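Local atomic coordinates of glucan-binding protein C, GbpC (Streptococcus mutans UA159, PDB entry 5UQZ), a protein that probably binds glucan at the cell surface and mediates both sucrose-independent and sucrose-dependent adherence of the bacterium. Residues K47-G52 with R57-Q62. Numbering follows the deposited sequence.
Sequences KEVAQG and RVEKAQ
Val49 meets Glu59 and Lys60 where the last turn of the long N-terminal helix 3-51 faces the short helix 57-60. Both its methyls meet the carboxylate of Glu59. CG1 packs on it, 3.7 Å from Glu59 CD. CG2 lies 3.9 Å from Glu59 OE1 and also comes near Glu59 CB. The two side chains cross at about a right angle. A chi1 of -172° swings Glu59 CG away from the backbone N, and the chain runs on extended across the valine. The carboxylate contact holds for one of two modelled conformers of this exposed side chain, and is doubtful to that extent. Glu59 also touches Tyr45, one turn earlier on the long helix. The backbone of Val49 takes part too: its carbonyl O sits 3.3 Å from Lys60 CD, a contact with the aliphatic part of the lysine.

The contact closes a helix-to-helix connection: a loop, residues 52-56, carries the chain from the long helix to a single short turn of helix. The short helix 57-60 follows the long one at the entry to the beta-supersandwich domain. It is tied to that domain through Arg57 NH2, which hydrogen-bonds Asn216 O and Thr306 OG1.

Ala50 joins through water. Its carbonyl O accepts a hydrogen bond from a water 3.3 Å away, and that water accepts a weak bond from Lys60 NZ. The lysine bends at chi3 and chi4 (67° and 68°), which turns its ammonium group toward this water.

Gly52 leaves the helical conformation with positive phi. Its N still donates a weak hydrogen bond to Glu48 O, at 3.1 Å. Its CA lies 4.3 Å from Lys60 CD, at the exposed end of the contact.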
ATOM      1  N   LYS A  47     -14.657 -17.457  10.133  1.00 12.40           N
ATOM      2  CA  LYS A  47     -14.903 -17.883  11.504  1.00 13.28           C
ATOM      3  C   LYS A  47     -14.833 -16.692  12.458  1.00 12.36           C
ATOM      4  O   LYS A  47     -15.641 -16.588  13.392  1.00 13.21           O
ATOM      5  CB  LYS A  47     -13.860 -18.938  11.866  1.00 16.40           C
ATOM      6  CG  LYS A  47     -13.891 -19.396  13.301  1.00 21.05           C
ATOM      7  CD  LYS A  47     -12.820 -20.457  13.563  1.00 30.08           C
ATOM      8  CE  LYS A  47     -12.726 -20.825  15.038  1.00 35.56           C
ATOM      9  NZ  LYS A  47     -11.969 -19.861  15.857  1.00 38.00           N
ATOM     10  N   GLU A  48     -13.850 -15.799  12.277  1.00 11.61           N
ATOM     11  CA  GLU A  48     -13.716 -14.629  13.158  1.00 11.24           C
ATOM     12  C   GLU A  48     -14.940 -13.737  13.064  1.00 10.77           C
ATOM     13  O   GLU A  48     -15.397 -13.189  14.082  1.00 12.04           O
ATOM     14  CB  GLU A  48     -12.459 -13.846  12.789  1.00 12.48           C
ATOM     15  CG  GLU A  48     -11.229 -14.625  13.197  1.00 16.61           C
ATOM     16  CD  GLU A  48      -9.941 -14.063  12.668  1.00 29.01           C
ATOM     17  OE1 GLU A  48     -10.018 -13.209  11.759  1.00 35.09           O
ATOM     18  OE2 GLU A  48      -8.859 -14.482  13.129  1.00 27.71           O
ATOM     19  N   VAL A  49     -15.462 -13.551  11.851  1.00 10.87           N
ATOM     20  CA  VAL A  49     -16.684 -12.756  11.671  1.00 10.71           C
ATOM     21  C   VAL A  49     -17.879 -13.455  12.317  1.00 12.27           C
ATOM     22  O   VAL A  49     -18.642 -12.840  13.077  1.00 14.48           O
ATOM     23  CB  VAL A  49     -16.914 -12.467  10.173  1.00 12.32           C
ATOM     24  CG1 VAL A  49     -18.307 -11.818   9.951  1.00 14.60           C
ATOM     25  CG2 VAL A  49     -15.821 -11.563   9.616  1.00 12.05           C
ATOM     26  N   ALA A  50     -18.026 -14.764  12.085  1.00 12.28           N
ATOM     27  CA  ALA A  50     -19.201 -15.467  12.608  1.00 13.78           C
ATOM     28  C   ALA A  50     -19.178 -15.535  14.130  1.00 13.13           C
ATOM     29  O   ALA A  50     -20.229 -15.427  14.781  1.00 16.75           O
ATOM     30  CB  ALA A  50     -19.258 -16.884  12.039  1.00 17.18           C
ATOM     31  N   GLN A  51     -18.023 -15.780  14.719  1.00 12.88           N
ATOM     32  CA  GLN A  51     -17.941 -16.027  16.152  1.00 13.58           C
ATOM     33  C   GLN A  51     -17.718 -14.780  16.957  1.00 14.08           C
ATOM     34  O   GLN A  51     -17.752 -14.846  18.190  1.00 14.94           O
ATOM     35  CB  GLN A  51     -16.844 -17.037  16.444  1.00 14.45           C
ATOM     36  CG  GLN A  51     -17.178 -18.365  15.837  1.00 17.55           C
ATOM     37  CD  GLN A  51     -16.190 -19.464  16.180  1.00 21.21           C
ATOM     38  OE1 GLN A  51     -15.390 -19.337  17.102  1.00 24.71           O
ATOM     39  NE2 GLN A  51     -16.276 -20.569  15.471  1.00 27.67           N
ATOM     40  N   GLY A  52     -17.488 -13.658  16.298  1.00 13.22           N
ATOM     41  CA  GLY A  52     -17.256 -12.448  17.039  1.00 14.80           C
ATOM     42  C   GLY A  52     -15.887 -12.427  17.675  1.00 14.18           C
ATOM     43  O   GLY A  52     -15.750 -12.039  18.847  1.00 15.57           O
ATOM     44  N   ARG A  57     -14.105  -7.638  13.762  1.00 10.02           N
ATOM     45  CA  ARG A  57     -14.520  -6.247  13.812  1.00 10.83           C
ATOM     46  C   ARG A  57     -14.384  -5.541  12.476  1.00 10.00           C
ATOM     47  O   ARG A  57     -15.077  -4.550  12.260  1.00 11.01           O
ATOM     48  CB  ARG A  57     -13.682  -5.513  14.869  1.00 12.56           C
ATOM     49  CG  ARG A  57     -14.127  -5.819  16.276  1.00 11.77           C
ATOM     50  CD  ARG A  57     -13.216  -5.215  17.359  1.00 11.89           C
ATOM     51  NE  ARG A  57     -12.878  -3.798  17.092  1.00 11.11           N
ATOM     52  CZ  ARG A  57     -13.690  -2.744  17.188  1.00  9.64           C
ATOM     53  NH1 ARG A  57     -14.921  -2.916  17.682  1.00 12.06           N
ATOM     54  NH2 ARG A  57     -13.284  -1.542  16.838  1.00  9.70           N
ATOM     55  N   VAL A  58     -13.545  -6.028  11.560  1.00 10.70           N
ATOM     56  CA  VAL A  58     -13.473  -5.376  10.241  1.00 11.25           C
ATOM     57  C   VAL A  58     -14.849  -5.309   9.595  1.00 12.91           C
ATOM     58  O   VAL A  58     -15.225  -4.297   8.986  1.00 13.81           O
ATOM     59  CB  VAL A  58     -12.483  -6.102   9.315  1.00 12.17           C
ATOM     60  CG1 VAL A  58     -12.529  -5.516   7.906  1.00 11.96           C
ATOM     61  CG2 VAL A  58     -11.085  -6.039   9.893  1.00 12.07           C
ATOM     62  N   GLU A  59     -15.608  -6.402   9.689  1.00 12.40           N
ATOM     63  CA  GLU A  59     -16.965  -6.439   9.177  0.55 15.27           C
ATOM     64  C   GLU A  59     -17.980  -5.940  10.211  1.00 17.63           C
ATOM     65  O   GLU A  59     -18.874  -5.148   9.896  1.00 22.32           O
ATOM     66  CB  GLU A  59     -17.282  -7.881   8.750  0.55 19.01           C
ATOM     67  CG  GLU A  59     -18.587  -8.034   8.024  0.55 24.77           C
ATOM     68  CD  GLU A  59     -18.664  -9.324   7.237  0.55 26.85           C
ATOM     69  OE1 GLU A  59     -17.632  -9.757   6.675  0.55 29.68           O
ATOM     70  OE2 GLU A  59     -19.771  -9.890   7.178  0.55 33.31           O
ATOM     71  N   LYS A  60     -17.848  -6.380  11.454  1.00 13.97           N
ATOM     72  CA  LYS A  60     -18.924  -6.165  12.412  1.00 15.14           C
ATOM     73  C   LYS A  60     -18.947  -4.754  12.980  1.00 13.04           C
ATOM     74  O   LYS A  60     -20.022  -4.310  13.413  1.00 17.89           O
ATOM     75  CB  LYS A  60     -18.842  -7.223  13.523  1.00 16.04           C
ATOM     76  CG  LYS A  60     -19.134  -8.647  13.024  1.00 23.06           C
ATOM     77  CD  LYS A  60     -18.993  -9.735  14.151  1.00 28.52           C
ATOM     78  CE  LYS A  60     -20.055  -9.599  15.241  1.00 36.28           C
ATOM     79  NZ  LYS A  60     -21.401  -9.940  14.695  1.00 38.03           N
ATOM     80  N   ALA A  61     -17.791  -4.106  13.082  1.00 10.54           N
ATOM     81  CA  ALA A  61     -17.726  -2.839  13.789  1.00 10.54           C
ATOM     82  C   ALA A  61     -17.609  -1.654  12.842  1.00  9.22           C
ATOM     83  O   ALA A  61     -17.605  -0.518  13.317  1.00 10.62           O
ATOM     84  CB  ALA A  61     -16.543  -2.792  14.737  1.00 11.84           C
ATOM     85  N   GLN A  62     -17.462  -1.890  11.541  1.00  9.13           N
ATOM     86  CA  GLN A  62     -17.154  -0.783  10.634  1.00  8.60           C
ATOM     87  C   GLN A  62     -18.323   0.171  10.481  1.00  8.37           C
ATOM     88  O   GLN A  62     -19.393  -0.198   9.968  1.00 10.42           O
ATOM     89  CB  GLN A  62     -16.757  -1.333   9.262  1.00  8.89           C
ATOM     90  CG  GLN A  62     -16.491  -0.222   8.218  1.00  8.71           C
ATOM     91  CD  GLN A  62     -15.216   0.522   8.557  1.00  7.92           C
ATOM     92  OE1 GLN A  62     -15.209   1.326   9.500  1.00  8.03           O
ATOM     93  NE2 GLN A  62     -14.141   0.268   7.771  1.00  8.68           N
TER
HETATM   94  O   HOH W   1     -21.054 -12.789  16.498  1.00 47.59           O